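Local coordinates for protein fibrillarin-like rRNA/tRNA 2'-O-methyltransferase (Methanocaldococcus jannaschii, PDB 1FBN) that probably transfers methyl groups from S-adenosyl-L-methionine to ribose 2'-hydroxyls of rRNA and tRNA, at sites chosen by a guide RNA within box C/D ribonucleoprotein particles, at residues Pro89-Val92 with Ala93-Ala96. Residues are numbered along the deposited sequence; the frame is centred on the assembly and turned at random.
Sequences PSHV and ADIA
Four successive alpha-helical hydrogen bonds, each from an amide to the carbonyl four residues earlier, join P89-V92 to A93-A96, so every carbonyl of the first turn is taken by an amide of the next. From D94 on they straighten: D94 N reaches S90 O at 3.2 Å with an N-H...O angle of only 140°, whereas A96 N meets V92 O at 2.9 Å and 175°, just as A96 leaves helical geometry. I95 N bonds H91 O, and the I95 side chain packs against that same oxygen, CG1 at 3.2 Å from H91 O, because CG1 stands beside its own backbone N (chi1 -58°). The D94 carboxylate leans back along the helix, OD2 stopping 4.4 Å from H91 CD2. Its charge is met from beyond the helix: OD1 by a salt bridge to R121 and the amide of I30, OD2 by a salt bridge to R50 and the hydroxyl of T27. Replacing D94 by alanine is likely to leave R50 and R121 without their carboxylate mate and the I30 amide without its acceptor. S90 OG bonds back to T87 O and also receives R50, while N123 takes up the carbonyls of A93 and A96. In the beta-alpha-beta unit of the Rossmann-like domain, helix 87-95 sets P89, beside T88 of the predicted S-adenosyl-L-methionine site, and V92 on strand 77-81, while the side chains of H91, stacked on W52, and I95 both touch T27 of strand 25-28 in the N-terminal antiparallel sheet.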
loop_
_atom_site.group_PDB
_atom_site.type_symbol
_atom_site.label_atom_id
_atom_site.label_comp_id
_atom_site.label_asym_id
_atom_site.label_seq_id
_atom_site.Cartn_x
_atom_site.Cartn_y
_atom_site.Cartn_z
ATOM N N PRO A 89 6.076 0.692 -2.612
ATOM C CA PRO A 89 6.315 2.140 -2.563
ATOM C C PRO A 89 6.559 2.764 -3.940
ATOM O O PRO A 89 6.135 3.883 -4.192
ATOM C CB PRO A 89 7.549 2.243 -1.673
ATOM C CG PRO A 89 7.322 1.146 -0.692
ATOM C CD PRO A 89 6.899 0.005 -1.597
ATOM N N SER A 90 7.218 2.043 -4.842
ATOM C CA SER A 90 7.475 2.594 -6.171
ATOM C C SER A 90 6.181 2.808 -6.963
ATOM O O SER A 90 6.017 3.830 -7.631
ATOM C CB SER A 90 8.457 1.719 -6.955
ATOM O OG SER A 90 7.926 0.437 -7.224
ATOM N N HIS A 91 5.256 1.856 -6.859
ATOM C CA HIS A 91 3.979 1.950 -7.562
ATOM C C HIS A 91 3.064 2.997 -6.945
ATOM O O HIS A 91 2.329 3.679 -7.658
ATOM C CB HIS A 91 3.281 0.589 -7.615
ATOM C CG HIS A 91 3.855 -0.344 -8.637
ATOM N ND1 HIS A 91 4.708 -1.377 -8.311
ATOM C CD2 HIS A 91 3.693 -0.401 -9.979
ATOM C CE1 HIS A 91 5.044 -2.031 -9.410
ATOM N NE2 HIS A 91 4.440 -1.459 -10.435
ATOM N N VAL A 92 3.100 3.116 -5.620
ATOM C CA VAL A 92 2.281 4.106 -4.925
ATOM C C VAL A 92 2.755 5.506 -5.331
ATOM O O VAL A 92 1.941 6.415 -5.496
ATOM C CB VAL A 92 2.356 3.938 -3.386
ATOM C CG1 VAL A 92 1.682 5.111 -2.688
ATOM C CG2 VAL A 92 1.686 2.631 -2.965
ATOM N N ALA A 93 4.067 5.652 -5.529
ATOM C CA ALA A 93 4.670 6.922 -5.938
ATOM C C ALA A 93 4.245 7.281 -7.364
ATOM O O ALA A 93 4.103 8.458 -7.702
ATOM C CB ALA A 93 6.181 6.838 -5.842
ATOM N N ASP A 94 4.064 6.261 -8.199
ATOM C CA ASP A 94 3.618 6.462 -9.575
ATOM C C ASP A 94 2.196 7.008 -9.564
ATOM O O ASP A 94 1.875 7.933 -10.304
ATOM C CB ASP A 94 3.620 5.140 -10.346
ATOM C CG ASP A 94 5.004 4.704 -10.771
ATOM O OD1 ASP A 94 5.963 5.498 -10.666
ATOM O OD2 ASP A 94 5.133 3.552 -11.230
ATOM N N ILE A 95 1.346 6.411 -8.727
ATOM C CA ILE A 95 -0.053 6.814 -8.600
ATOM C C ILE A 95 -0.155 8.246 -8.080
ATOM O O ILE A 95 -0.760 9.105 -8.717
ATOM C CB ILE A 95 -0.821 5.869 -7.638
ATOM C CG1 ILE A 95 -0.744 4.429 -8.150
ATOM C CG2 ILE A 95 -2.278 6.307 -7.506
ATOM C CD1 ILE A 95 -1.084 3.391 -7.106
ATOM N N ALA A 96 0.437 8.487 -6.916
ATOM C CA ALA A 96 0.422 9.806 -6.298
ATOM C C ALA A 96 1.579 10.677 -6.811
ATOM O O ALA A 96 2.404 11.169 -6.034
ATOM C CB ALA A 96 0.479 9.664 -4.793
#